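Local coordinates for protein S-adenosyl-L-methionine-dependent 2-deoxy-scyllo-inosamine dehydrogenase (PDB 4M7S) that catalyses the radical S-adenosylmethionine-dependent two-electron oxidation of 2-deoxy-scyllo-inosamine to amino-dideoxy-scyllo-inosose in butirosin biosynthesis, using two [4Fe-4S] clusters, at residues 15-19 / 92-96; 57-61 / 87-91; 71-75 / 100-104; 111-117 / 138-144. One frame throughout, in Å; residues are numbered along the deposited sequence.

Interaction 1 of 4, residues 15-19 / 92-96. With SF4 (iron/sulfur cluster), chain C.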
loop_
_atom_site.group_PDB
_atom_site.type_symbol
_atom_site.label_atom_id
_atom_site.label_comp_id
_atom_site.label_asym_id
_atom_site.label_seq_id
_atom_site.Cartn_x
_atom_site.Cartn_y
_atom_site.Cartn_z
ATOM N N GLN A 15 -7.961 -11.157 2.546
ATOM C CA GLN A 15 -7.629 -12.555 2.278
ATOM C C GLN A 15 -6.782 -12.667 1.020
ATOM O O GLN A 15 -6.943 -11.897 0.076
ATOM C CB GLN A 15 -8.885 -13.445 2.146
ATOM C CG GLN A 15 -8.556 -14.953 1.990
ATOM C CD GLN A 15 -9.778 -15.874 1.939
ATOM O OE1 GLN A 15 -10.781 -15.573 1.285
ATOM N NE2 GLN A 15 -9.687 -17.013 2.623
ATOM N N CYS A 16 -5.868 -13.626 1.027
ATOM C CA CYS A 16 -5.194 -14.044 -0.189
ATOM C C CYS A 16 -5.420 -15.534 -0.408
ATOM O O CYS A 16 -5.559 -16.288 0.557
ATOM C CB CYS A 16 -3.699 -13.778 -0.098
ATOM S SG CYS A 16 -2.877 -14.388 -1.562
ATOM N N ASN A 17 -5.445 -15.962 -1.668
ATOM C CA ASN A 17 -5.712 -17.367 -1.977
ATOM C C ASN A 17 -4.495 -18.257 -1.744
ATOM O O ASN A 17 -4.611 -19.483 -1.682
ATOM C CB ASN A 17 -6.217 -17.533 -3.412
ATOM C CG ASN A 17 -5.231 -17.021 -4.441
ATOM O OD1 ASN A 17 -4.953 -15.820 -4.510
ATOM N ND2 ASN A 17 -4.695 -17.933 -5.252
ATOM N N ARG A 18 -3.326 -17.641 -1.615
ATOM C CA ARG A 18 -2.113 -18.421 -1.398
ATOM C C ARG A 18 -1.712 -18.471 0.074
ATOM O O ARG A 18 -2.269 -17.758 0.913
ATOM C CB ARG A 18 -0.967 -17.919 -2.285
ATOM C CG ARG A 18 -1.124 -18.364 -3.731
ATOM C CD ARG A 18 0.054 -18.002 -4.605
ATOM N NE ARG A 18 -0.219 -18.322 -6.005
ATOM C CZ ARG A 18 -0.003 -19.509 -6.563
ATOM N NH1 ARG A 18 0.505 -20.507 -5.849
ATOM N NH2 ARG A 18 -0.293 -19.702 -7.843
ATOM N N THR A 19 -0.739 -19.323 0.372
ATOM C CA THR A 19 -0.382 -19.633 1.745
ATOM C C THR A 19 1.117 -19.497 1.961
ATOM O O THR A 19 1.685 -20.212 2.777
ATOM C CB THR A 19 -0.788 -21.077 2.076
ATOM O OG1 THR A 19 -0.184 -21.961 1.123
ATOM C CG2 THR A 19 -2.311 -21.239 2.016
ATOM N N ASN A 92 -1.060 -11.836 -7.413
ATOM C CA ASN A 92 -0.367 -13.102 -7.652
ATOM C C ASN A 92 -0.709 -13.696 -9.013
ATOM O O ASN A 92 -0.104 -14.685 -9.433
ATOM C CB ASN A 92 -0.587 -14.141 -6.538
ATOM C CG ASN A 92 -2.053 -14.467 -6.300
ATOM O OD1 ASN A 92 -2.874 -14.460 -7.227
ATOM N ND2 ASN A 92 -2.393 -14.742 -5.040
ATOM N N GLY A 93 -1.694 -13.101 -9.682
ATOM C CA GLY A 93 -2.048 -13.494 -11.039
ATOM C C GLY A 93 -3.039 -14.644 -11.186
ATOM O O GLY A 93 -3.551 -14.869 -12.281
ATOM N N ASP A 94 -3.321 -15.368 -10.102
ATOM C CA ASP A 94 -4.150 -16.575 -10.204
ATOM C C ASP A 94 -5.585 -16.299 -10.667
ATOM O O ASP A 94 -6.279 -17.199 -11.145
ATOM C CB ASP A 94 -4.179 -17.319 -8.871
ATOM C CG ASP A 94 -2.795 -17.728 -8.403
ATOM O OD1 ASP A 94 -1.902 -17.891 -9.261
ATOM O OD2 ASP A 94 -2.607 -17.888 -7.179
ATOM N N PHE A 95 -6.029 -15.058 -10.496
ATOM C CA PHE A 95 -7.367 -14.647 -10.911
ATOM C C PHE A 95 -7.359 -13.725 -12.129
ATOM O O PHE A 95 -8.416 -13.312 -12.604
ATOM C CB PHE A 95 -8.095 -13.958 -9.750
ATOM C CG PHE A 95 -8.522 -14.901 -8.664
ATOM C CD1 PHE A 95 -9.763 -15.510 -8.712
ATOM C CD2 PHE A 95 -7.680 -15.181 -7.599
ATOM C CE1 PHE A 95 -10.166 -16.391 -7.713
ATOM C CE2 PHE A 95 -8.067 -16.062 -6.598
ATOM C CZ PHE A 95 -9.316 -16.671 -6.656
ATOM N N LEU A 96 -6.170 -13.411 -12.638
ATOM C CA LEU A 96 -6.033 -12.465 -13.745
ATOM C C LEU A 96 -6.229 -13.106 -15.120
ATOM O O LEU A 96 -5.261 -13.418 -15.811
ATOM C CB LEU A 96 -4.673 -11.761 -13.689
ATOM C CG LEU A 96 -4.515 -10.540 -14.600
ATOM C CD1 LEU A 96 -5.620 -9.532 -14.335
ATOM C CD2 LEU A 96 -3.150 -9.897 -14.398
HETATM FE FE1 SF4 C . -0.586 -13.993 -0.929
HETATM FE FE2 SF4 C . 1.770 -15.225 -1.062
HETATM FE FE3 SF4 C . 1.399 -13.327 0.759
HETATM FE FE4 SF4 C . 1.536 -12.618 -1.855
HETATM S S1 SF4 C . 3.239 -13.498 -0.593
HETATM S S2 SF4 C . 0.002 -11.856 -0.336
HETATM S S3 SF4 C . 0.564 -14.451 -2.863
HETATM S S4 SF4 C . 0.313 -15.368 0.701
#

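Interaction 2 of 4, residues 57-61 / 87-91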
loop_
_atom_site.group_PDB
_atom_site.type_symbol
_atom_site.label_atom_id
_atom_site.label_comp_id
_atom_site.label_asym_id
_atom_site.label_seq_id
_atom_site.Cartn_x
_atom_site.Cartn_y
_atom_site.Cartn_z
ATOM N N ILE A 57 -1.971 4.854 -6.480
ATOM C CA ILE A 57 -2.843 4.131 -5.565
ATOM C C ILE A 57 -2.806 2.635 -5.889
ATOM O O ILE A 57 -3.006 2.236 -7.039
ATOM C CB ILE A 57 -4.300 4.696 -5.570
ATOM C CG1 ILE A 57 -5.217 3.868 -4.664
ATOM C CG2 ILE A 57 -4.867 4.767 -6.995
ATOM C CD1 ILE A 57 -6.515 4.590 -4.294
ATOM N N SER A 58 -2.500 1.811 -4.887
ATOM C CA SER A 58 -2.586 0.354 -5.040
ATOM C C SER A 58 -3.643 -0.266 -4.112
ATOM O O SER A 58 -4.077 0.373 -3.146
ATOM C CB SER A 58 -1.221 -0.321 -4.869
ATOM O OG SER A 58 -0.469 0.264 -3.835
ATOM N N PHE A 59 -4.050 -1.501 -4.414
ATOM C CA PHE A 59 -5.219 -2.117 -3.777
ATOM C C PHE A 59 -4.905 -3.405 -3.024
ATOM O O PHE A 59 -5.779 -4.274 -2.856
ATOM C CB PHE A 59 -6.280 -2.405 -4.835
ATOM C CG PHE A 59 -6.661 -1.200 -5.629
ATOM C CD1 PHE A 59 -7.680 -0.360 -5.195
ATOM C CD2 PHE A 59 -5.983 -0.884 -6.797
ATOM C CE1 PHE A 59 -8.035 0.758 -5.921
ATOM C CE2 PHE A 59 -6.323 0.252 -7.528
ATOM C CZ PHE A 59 -7.356 1.067 -7.092
ATOM N N HIS A 60 -3.659 -3.504 -2.533
ATOM C CA HIS A 60 -3.056 -4.738 -1.975
ATOM C C HIS A 60 -2.206 -4.455 -0.718
ATOM O O HIS A 60 -1.186 -3.770 -0.816
ATOM C CB HIS A 60 -2.141 -5.349 -3.051
ATOM C CG HIS A 60 -1.453 -6.626 -2.654
ATOM N ND1 HIS A 60 -1.406 -7.726 -3.483
ATOM C CD2 HIS A 60 -0.749 -6.964 -1.546
ATOM C CE1 HIS A 60 -0.728 -8.695 -2.894
ATOM N NE2 HIS A 60 -0.318 -8.261 -1.718
ATOM N N PHE A 61 -2.578 -4.995 0.447
ATOM C CA PHE A 61 -1.736 -4.799 1.626
ATOM C C PHE A 61 -1.062 -6.148 1.787
ATOM O O PHE A 61 0.114 -6.315 1.436
ATOM C CB PHE A 61 -2.550 -4.408 2.865
ATOM C CG PHE A 61 -1.721 -4.173 4.091
ATOM C CD1 PHE A 61 -0.417 -3.689 3.986
ATOM C CD2 PHE A 61 -2.231 -4.454 5.353
ATOM C CE1 PHE A 61 0.363 -3.488 5.108
ATOM C CE2 PHE A 61 -1.456 -4.253 6.495
ATOM C CZ PHE A 61 -0.148 -3.772 6.370
ATOM N N PRO A 87 -3.585 4.296 -10.695
ATOM C CA PRO A 87 -4.016 3.028 -10.099
ATOM C C PRO A 87 -3.157 1.855 -10.567
ATOM O O PRO A 87 -2.983 1.662 -11.772
ATOM C CB PRO A 87 -5.460 2.863 -10.616
ATOM C CG PRO A 87 -5.853 4.225 -11.177
ATOM C CD PRO A 87 -4.562 4.796 -11.679
ATOM N N ILE A 88 -2.627 1.091 -9.614
ATOM C CA ILE A 88 -1.752 -0.035 -9.912
ATOM C C ILE A 88 -2.292 -1.277 -9.225
ATOM O O ILE A 88 -2.668 -1.219 -8.054
ATOM C CB ILE A 88 -0.341 0.179 -9.335
ATOM C CG1 ILE A 88 0.196 1.568 -9.680
ATOM C CG2 ILE A 88 0.602 -0.938 -9.801
ATOM C CD1 ILE A 88 0.406 1.789 -11.149
ATOM N N ILE A 89 -2.316 -2.401 -9.934
ATOM C CA ILE A 89 -2.681 -3.669 -9.306
ATOM C C ILE A 89 -1.431 -4.510 -9.029
ATOM O O ILE A 89 -0.651 -4.795 -9.943
ATOM C CB ILE A 89 -3.634 -4.501 -10.192
ATOM C CG1 ILE A 89 -5.024 -3.866 -10.247
ATOM C CG2 ILE A 89 -3.747 -5.940 -9.656
ATOM C CD1 ILE A 89 -5.828 -4.076 -8.986
ATOM N N TYR A 90 -1.236 -4.897 -7.771
ATOM C CA TYR A 90 -0.230 -5.894 -7.441
ATOM C C TYR A 90 -0.983 -7.201 -7.170
ATOM O O TYR A 90 -1.820 -7.264 -6.265
ATOM C CB TYR A 90 0.560 -5.468 -6.211
ATOM C CG TYR A 90 1.391 -4.205 -6.390
ATOM C CD1 TYR A 90 0.806 -2.944 -6.353
ATOM C CD2 TYR A 90 2.762 -4.279 -6.573
ATOM C CE1 TYR A 90 1.568 -1.789 -6.498
ATOM C CE2 TYR A 90 3.534 -3.133 -6.714
ATOM C CZ TYR A 90 2.929 -1.895 -6.680
ATOM O OH TYR A 90 3.690 -0.757 -6.824
ATOM N N THR A 91 -0.700 -8.238 -7.953
ATOM C CA THR A 91 -1.502 -9.460 -7.877
ATOM C C THR A 91 -0.651 -10.723 -8.032
ATOM O O THR A 91 0.376 -10.685 -8.705
ATOM C CB THR A 91 -2.614 -9.432 -8.955
ATOM O OG1 THR A 91 -3.381 -10.642 -8.897
ATOM C CG2 THR A 91 -2.009 -9.268 -10.356
HETATM O O HOH W 1 -3.054 -3.937 -5.740
#

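Interaction 3 of 4, residues 71-75 / 100-104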
loop_
_atom_site.group_PDB
_atom_site.type_symbol
_atom_site.label_atom_id
_atom_site.label_comp_id
_atom_site.label_asym_id
_atom_site.label_seq_id
_atom_site.Cartn_x
_atom_site.Cartn_y
_atom_site.Cartn_z
ATOM N N LEU A 71 -14.074 -5.005 -6.544
ATOM C CA LEU A 71 -12.903 -4.408 -7.181
ATOM C C LEU A 71 -13.240 -3.475 -8.359
ATOM O O LEU A 71 -12.716 -2.367 -8.433
ATOM C CB LEU A 71 -11.887 -5.471 -7.609
ATOM C CG LEU A 71 -10.596 -4.818 -8.119
ATOM C CD1 LEU A 71 -9.872 -4.087 -6.990
ATOM C CD2 LEU A 71 -9.686 -5.824 -8.812
ATOM N N ASP A 72 -14.110 -3.905 -9.265
ATOM C CA ASP A 72 -14.437 -3.076 -10.426
ATOM C C ASP A 72 -15.023 -1.740 -9.997
ATOM O O ASP A 72 -14.651 -0.697 -10.527
ATOM C CB ASP A 72 -15.430 -3.778 -11.361
ATOM C CG ASP A 72 -14.811 -4.956 -12.109
ATOM O OD1 ASP A 72 -13.594 -5.202 -11.959
ATOM O OD2 ASP A 72 -15.555 -5.635 -12.849
ATOM N N LEU A 73 -15.953 -1.799 -9.048
ATOM C CA LEU A 73 -16.569 -0.621 -8.449
ATOM C C LEU A 73 -15.497 0.303 -7.880
ATOM O O LEU A 73 -15.485 1.508 -8.157
ATOM C CB LEU A 73 -17.493 -1.080 -7.317
ATOM C CG LEU A 73 -18.613 -0.238 -6.694
ATOM C CD1 LEU A 73 -18.365 -0.062 -5.222
ATOM C CD2 LEU A 73 -18.849 1.096 -7.397
ATOM N N PHE A 74 -14.604 -0.272 -7.075
ATOM C CA PHE A 74 -13.540 0.494 -6.430
ATOM C C PHE A 74 -12.595 1.133 -7.440
ATOM O O PHE A 74 -12.186 2.280 -7.273
ATOM C CB PHE A 74 -12.744 -0.380 -5.449
ATOM C CG PHE A 74 -13.531 -0.796 -4.232
ATOM C CD1 PHE A 74 -14.714 -0.164 -3.906
ATOM C CD2 PHE A 74 -13.075 -1.820 -3.412
ATOM C CE1 PHE A 74 -15.436 -0.540 -2.787
ATOM C CE2 PHE A 74 -13.791 -2.202 -2.294
ATOM C CZ PHE A 74 -14.970 -1.562 -1.980
ATOM N N VAL A 75 -12.237 0.389 -8.480
ATOM C CA VAL A 75 -11.375 0.942 -9.524
ATOM C C VAL A 75 -12.087 2.049 -10.315
ATOM O O VAL A 75 -11.500 3.097 -10.604
ATOM C CB VAL A 75 -10.885 -0.170 -10.477
ATOM C CG1 VAL A 75 -10.127 0.430 -11.643
ATOM C CG2 VAL A 75 -10.008 -1.160 -9.717
ATOM N N ARG A 100 -10.559 -10.116 -17.139
ATOM C CA ARG A 100 -10.357 -9.235 -15.977
ATOM C C ARG A 100 -9.339 -8.145 -16.308
ATOM O O ARG A 100 -9.507 -6.981 -15.939
ATOM C CB ARG A 100 -9.878 -10.018 -14.743
ATOM C CG ARG A 100 -10.897 -10.995 -14.171
ATOM C CD ARG A 100 -12.172 -10.291 -13.698
ATOM N NE ARG A 100 -12.000 -9.549 -12.444
ATOM C CZ ARG A 100 -12.364 -8.277 -12.264
ATOM N NH1 ARG A 100 -12.913 -7.579 -13.259
ATOM N NH2 ARG A 100 -12.189 -7.696 -11.085
ATOM N N LEU A 101 -8.284 -8.528 -17.013
ATOM C CA LEU A 101 -7.225 -7.587 -17.366
ATOM C C LEU A 101 -7.799 -6.438 -18.195
ATOM O O LEU A 101 -7.554 -5.264 -17.908
ATOM C CB LEU A 101 -6.147 -8.313 -18.171
ATOM C CG LEU A 101 -4.772 -7.684 -18.407
ATOM C CD1 LEU A 101 -3.873 -8.719 -19.067
ATOM C CD2 LEU A 101 -4.827 -6.440 -19.270
ATOM N N GLN A 102 -8.542 -6.779 -19.242
ATOM C CA GLN A 102 -9.036 -5.754 -20.144
ATOM C C GLN A 102 -10.098 -4.902 -19.466
ATOM O O GLN A 102 -10.176 -3.703 -19.702
ATOM C CB GLN A 102 -9.553 -6.375 -21.445
ATOM C CG GLN A 102 -8.459 -7.055 -22.271
ATOM C CD GLN A 102 -8.906 -7.365 -23.693
ATOM O OE1 GLN A 102 -10.060 -7.136 -24.056
ATOM N NE2 GLN A 102 -7.992 -7.887 -24.504
ATOM N N THR A 103 -10.901 -5.536 -18.617
ATOM C CA THR A 103 -11.942 -4.849 -17.857
ATOM C C THR A 103 -11.310 -3.867 -16.870
ATOM O O THR A 103 -11.685 -2.700 -16.826
ATOM C CB THR A 103 -12.821 -5.855 -17.087
ATOM O OG1 THR A 103 -13.536 -6.672 -18.021
ATOM C CG2 THR A 103 -13.803 -5.141 -16.183
ATOM N N LEU A 104 -10.352 -4.347 -16.082
ATOM C CA LEU A 104 -9.661 -3.491 -15.123
ATOM C C LEU A 104 -8.907 -2.352 -15.804
ATOM O O LEU A 104 -8.886 -1.232 -15.294
ATOM C CB LEU A 104 -8.728 -4.325 -14.232
ATOM C CG LEU A 104 -9.534 -5.183 -13.246
ATOM C CD1 LEU A 104 -8.678 -6.232 -12.558
ATOM C CD2 LEU A 104 -10.237 -4.293 -12.223
#

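Interaction 4 of 4, residues 111-117 / 138-144. With SF4 (iron/sulfur cluster), chain C.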
loop_
_atom_site.group_PDB
_atom_site.type_symbol
_atom_site.label_atom_id
_atom_site.label_comp_id
_atom_site.label_asym_id
_atom_site.label_seq_id
_atom_site.Cartn_x
_atom_site.Cartn_y
_atom_site.Cartn_z
ATOM N N LYS A 111 -1.373 -0.167 -14.511
ATOM C CA LYS A 111 -0.297 -1.147 -14.443
ATOM C C LYS A 111 -0.667 -2.356 -13.598
ATOM O O LYS A 111 -1.259 -2.219 -12.525
ATOM C CB LYS A 111 0.978 -0.494 -13.908
ATOM C CG LYS A 111 2.247 -1.299 -14.121
ATOM C CD LYS A 111 3.441 -0.370 -14.005
ATOM C CE LYS A 111 4.765 -1.111 -14.048
ATOM N NZ LYS A 111 5.943 -0.226 -13.759
ATOM N N PHE A 112 -0.318 -3.538 -14.102
ATOM C CA PHE A 112 -0.442 -4.782 -13.355
ATOM C C PHE A 112 0.954 -5.328 -13.059
ATOM O O PHE A 112 1.760 -5.532 -13.972
ATOM C CB PHE A 112 -1.227 -5.820 -14.162
ATOM C CG PHE A 112 -2.640 -5.400 -14.501
ATOM C CD1 PHE A 112 -2.904 -4.650 -15.639
ATOM C CD2 PHE A 112 -3.705 -5.778 -13.689
ATOM C CE1 PHE A 112 -4.216 -4.274 -15.963
ATOM C CE2 PHE A 112 -5.023 -5.406 -14.004
ATOM C CZ PHE A 112 -5.274 -4.656 -15.141
ATOM N N ILE A 113 1.237 -5.544 -11.780
ATOM C CA ILE A 113 2.483 -6.167 -11.367
ATOM C C ILE A 113 2.103 -7.568 -10.947
ATOM O O ILE A 113 1.508 -7.750 -9.886
ATOM C CB ILE A 113 3.106 -5.476 -10.142
ATOM C CG1 ILE A 113 3.089 -3.952 -10.288
ATOM C CG2 ILE A 113 4.511 -6.019 -9.874
ATOM C CD1 ILE A 113 3.904 -3.442 -11.427
ATOM N N VAL A 114 2.424 -8.556 -11.772
ATOM C CA VAL A 114 2.041 -9.925 -11.453
ATOM C C VAL A 114 3.216 -10.676 -10.840
ATOM O O VAL A 114 4.317 -10.674 -11.394
ATOM C CB VAL A 114 1.544 -10.695 -12.695
ATOM C CG1 VAL A 114 1.135 -12.105 -12.307
ATOM C CG2 VAL A 114 0.383 -9.965 -13.348
ATOM N N THR A 115 2.977 -11.315 -9.700
ATOM C CA THR A 115 3.999 -12.133 -9.062
ATOM C C THR A 115 3.543 -13.582 -8.926
ATOM O O THR A 115 2.657 -13.888 -8.130
ATOM C CB THR A 115 4.365 -11.589 -7.666
ATOM O OG1 THR A 115 4.426 -10.159 -7.708
ATOM C CG2 THR A 115 5.717 -12.130 -7.215
ATOM N N GLN A 116 4.140 -14.472 -9.712
ATOM C CA GLN A 116 3.931 -15.902 -9.520
ATOM C C GLN A 116 4.488 -16.274 -8.147
ATOM O O GLN A 116 5.683 -16.101 -7.896
ATOM C CB GLN A 116 4.644 -16.698 -10.611
ATOM C CG GLN A 116 4.630 -18.202 -10.385
ATOM C CD GLN A 116 3.230 -18.777 -10.431
ATOM O OE1 GLN A 116 2.393 -18.331 -11.219
ATOM N NE2 GLN A 116 2.961 -19.763 -9.578
ATOM N N HIS A 117 3.634 -16.772 -7.253
ATOM C CA HIS A 117 4.063 -17.037 -5.876
ATOM C C HIS A 117 4.134 -18.514 -5.501
ATOM O O HIS A 117 3.928 -19.390 -6.342
ATOM C CB HIS A 117 3.199 -16.270 -4.871
ATOM C CG HIS A 117 3.668 -14.871 -4.623
ATOM N ND1 HIS A 117 4.794 -14.586 -3.882
ATOM C CD2 HIS A 117 3.167 -13.677 -5.022
ATOM C CE1 HIS A 117 4.967 -13.276 -3.834
ATOM N NE2 HIS A 117 3.994 -12.702 -4.516
ATOM N N LYS A 138 1.238 -3.022 -19.845
ATOM C CA LYS A 138 0.775 -2.671 -18.514
ATOM C C LYS A 138 0.933 -3.850 -17.561
ATOM O O LYS A 138 0.513 -3.782 -16.408
ATOM C CB LYS A 138 -0.682 -2.201 -18.559
ATOM C CG LYS A 138 -0.877 -0.903 -19.331
ATOM C CD LYS A 138 -2.245 -0.290 -19.080
ATOM C CE LYS A 138 -2.325 1.099 -19.688
ATOM N NZ LYS A 138 -1.988 1.061 -21.136
ATOM N N VAL A 139 1.538 -4.932 -18.042
ATOM C CA VAL A 139 1.800 -6.083 -17.182
ATOM C C VAL A 139 3.284 -6.279 -16.934
ATOM O O VAL A 139 4.064 -6.505 -17.860
ATOM C CB VAL A 139 1.222 -7.399 -17.741
ATOM C CG1 VAL A 139 1.785 -8.580 -16.974
ATOM C CG2 VAL A 139 -0.295 -7.402 -17.642
ATOM N N VAL A 140 3.678 -6.190 -15.675
ATOM C CA VAL A 140 5.024 -6.585 -15.309
ATOM C C VAL A 140 4.926 -7.921 -14.587
ATOM O O VAL A 140 4.167 -8.059 -13.623
ATOM C CB VAL A 140 5.716 -5.532 -14.433
ATOM C CG1 VAL A 140 7.102 -6.023 -14.019
ATOM C CG2 VAL A 140 5.822 -4.213 -15.190
ATOM N N TYR A 141 5.668 -8.903 -15.090
ATOM C CA TYR A 141 5.676 -10.249 -14.535
ATOM C C TYR A 141 6.917 -10.478 -13.690
ATOM O O TYR A 141 8.035 -10.471 -14.204
ATOM C CB TYR A 141 5.660 -11.285 -15.658
ATOM C CG TYR A 141 4.283 -11.734 -16.077
ATOM C CD1 TYR A 141 3.467 -12.433 -15.198
ATOM C CD2 TYR A 141 3.809 -11.485 -17.359
ATOM C CE1 TYR A 141 2.209 -12.857 -15.577
ATOM C CE2 TYR A 141 2.549 -11.907 -17.749
ATOM C CZ TYR A 141 1.753 -12.592 -16.851
ATOM O OH TYR A 141 0.496 -13.022 -17.221
ATOM N N LEU A 142 6.720 -10.672 -12.393
ATOM C CA LEU A 142 7.808 -11.085 -11.523
ATOM C C LEU A 142 7.571 -12.523 -11.111
ATOM O O LEU A 142 6.457 -13.050 -11.243
ATOM C CB LEU A 142 7.872 -10.207 -10.276
ATOM C CG LEU A 142 7.933 -8.706 -10.532
ATOM C CD1 LEU A 142 7.760 -7.941 -9.241
ATOM C CD2 LEU A 142 9.247 -8.360 -11.184
ATOM N N ASP A 143 8.627 -13.161 -10.622
ATOM C CA ASP A 143 8.505 -14.459 -9.984
ATOM C C ASP A 143 9.299 -14.407 -8.690
ATOM O O ASP A 143 10.496 -14.110 -8.698
ATOM C CB ASP A 143 9.027 -15.577 -10.895
ATOM C CG ASP A 143 8.693 -16.972 -10.372
ATOM O OD1 ASP A 143 9.406 -17.465 -9.472
ATOM O OD2 ASP A 143 7.726 -17.585 -10.874
ATOM N N HIS A 144 8.621 -14.649 -7.574
ATOM C CA HIS A 144 9.316 -14.879 -6.321
ATOM C C HIS A 144 10.272 -16.008 -6.706
ATOM O O HIS A 144 9.849 -17.040 -7.235
ATOM C CB HIS A 144 8.323 -15.190 -5.200
ATOM C CG HIS A 144 8.852 -16.149 -4.180
ATOM N ND1 HIS A 144 8.777 -17.519 -4.337
ATOM C CD2 HIS A 144 9.482 -15.943 -2.999
ATOM C CE1 HIS A 144 9.331 -18.112 -3.296
ATOM N NE2 HIS A 144 9.767 -17.178 -2.469
HETATM FE FE1 SF4 C . -0.586 -13.993 -0.929
HETATM FE FE2 SF4 C . 1.770 -15.225 -1.062
HETATM FE FE3 SF4 C . 1.399 -13.327 0.759
HETATM FE FE4 SF4 C . 1.536 -12.618 -1.855
HETATM S S1 SF4 C . 3.239 -13.498 -0.593
HETATM S S2 SF4 C . 0.002 -11.856 -0.336
HETATM S S3 SF4 C . 0.564 -14.451 -2.863
HETATM S S4 SF4 C . 0.313 -15.368 0.701
#

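Interaction 1 of 4, residues 15-19 / 92-96
Asn17 and Arg18, in the CX3CX2C loop of the radical SAM fold that carries the first [4Fe-4S] cluster, reach across to Asn92 and Asp94 in the loop after strand 86-91. Two hydrogen bonds come from side-chain amides: Asn92 ND2 donates to Asn17 OD1 at 2.8 Å, their amide planes 81° apart, and Asn17 ND2 donates to Asp94 OD2, on the anti lone pair of that oxygen. In the salt bridge the extended Arg18 chain brings NE to within 2.7 Å of Asp94 OD2, and NH2 bonds Asp94 OD1 on the syn side, somewhat out of the carboxylate plane, gripping both oxygens. Within 92-96, Asp94 N bonds Asn92 OD1, an Asx turn that fixes the rotation of the amide. Apolar contact is slight, with the edge of the Phe95 ring against Asn17. At the metal end, Cys16 SG binds the iron FE1 of the cluster at 2.4 Å, accepts a hydrogen bond from Arg18 N at 3.3 Å, and has Asn92 ND2 3.5 Å away.

Interaction 2 of 4, residues 57-61 / 87-91
Ile57 pairs with Pro87 where parallel strands 56-58 and 86-91 run tightly together. Ile57 O takes a nearly straight hydrogen bond from Ile88 N at 2.8 Å and also meets Pro87 CA in a CH···O contact. The Phe59 ring packs at this end, side by side with Pro87: its edge atom CE2 reaches Pro87 CB at 4.1 Å. Phe59 CD2 touches Ile89 CD1 at 3.9 Å, these two side chains crossing at about a right angle. Beyond Ser58 the strands part, and a water bridges them, accepting from Phe59 N and Tyr90 N at 2.9 Å each. Ser58 CB packs on the edge of the Tyr90 ring, while Ser58 OG is buried without a polar partner. In the conformer described here, one of two, His60 has CG anti to the backbone N (chi1 -179°); its ND1 bonds Tyr90 O at 2.9 Å from above the carbonyl plane, and the ring touches the iron-sulfur cluster. Strands 56-58 and 86-91, linked through helix 71-81, form a beta-alpha-beta unit of the radical SAM partial barrel.

Interaction 3 of 4, residues 71-75 / 100-104
Asp72 turns its CG anti to its own carbonyl carbon (chi1 -71°), and Arg100 starts the same way but then folds back at chi2 and chi3, which brings the carboxylate and the guanidinium together between helices 71-81 and 98-107. These are two of the helices that alternate with the parallel strands of the radical SAM partial barrel; their short segments run at 27° to each other with axes 11.3 Å apart. On the polar side of the interface Arg100 meets Asp72 end-on, with two nitrogens directed at a single oxygen. Arg100 NH1 lies 2.8 Å from Asp72 OD1, on its syn lone pair, whereas Arg100 NH2, 3.0 Å from the same OD1, comes from above the carboxylate plane. The carboxylate and guanidinium planes are 53° apart, with OD1 in the plane of the guanidinium. Asp72 OD2 faces the methyl CG2 of Thr103, whose hydroxyl is tied to Lys99 O in its own helix. The apolar side is centred on Leu104. Its CD2 packs against Leu71 CD2 at 3.8 Å and Val75 CG2 at 4.0 Å, crossing both side chains at about a right angle. The other methyl, Leu104 CD1, sits 4.1 Å above one face of the Arg100 guanidinium, offset toward its rim.

Interaction 4 of 4, residues 111-117 / 138-144
Strands 111-116 and 139-143 run parallel in unbroken register, their axes 4.6 Å apart and their directions 24° from each other. A ladder of six backbone hydrogen bonds joins them. The middle is tight, with Leu142 N to Val114 O at 2.6 Å. At the C-terminal end His144 N to Gln116 O is longer, at 3.3 Å. Side chains alternate between two faces. On one, Phe112, Val114, Val139 and Tyr141 gather: Val114 puts CG1 anti to its backbone N (chi1 -179°), setting that methyl 3.5 Å from Tyr141 CE1, and Val139 CG1 lies over one face of the same tyrosine ring, toward its rim. Phe112 continues this face onto Leu101 and Leu104 of helix 98-107. On the other, Ile113 CG2 meets Leu142 CD1 at 3.8 Å, while Ile113 CD1 rests beside Val140. Past the strands His117 lays a ring face on the cluster: His117 CD2 is 3.5 Å from the sulfide S3, and the iron FE4 lies over the ring face, toward its rim. Its ND1 is hydrogen-bonded to Tyr22, whose ring stacks with His144, and His144 CB comes 3.8 Å from His117 ND1. The side chains along the strands pair mostly through apolar contact, and polar groups take over at their C-terminal end, where the bond to Tyr22 would help hold the imidazole's rotation and the nearby sulfides could polarise it.

In the fold
Interaction 2 is the buried core contact, interaction 1 lies at the surface, and interactions 3 and 4 are partly buried. Strand 86-91 ties several together: it takes part in interaction 2, runs directly into the loop of interaction 1, and bonds strand 111-116 through Ile89, so interactions 2 and 4 share one sheet. The helices of interaction 3 cover that sheet, with Leu71 on Ile89 and Leu104 on Phe112. The chemistry follows place. Backbone bonding and apolar packing serve the strands, and a salt bridge borders the helix pair. Charge and amide pairing dominate at the cluster, where Arg18 of interaction 1 packs on His117 of interaction 4.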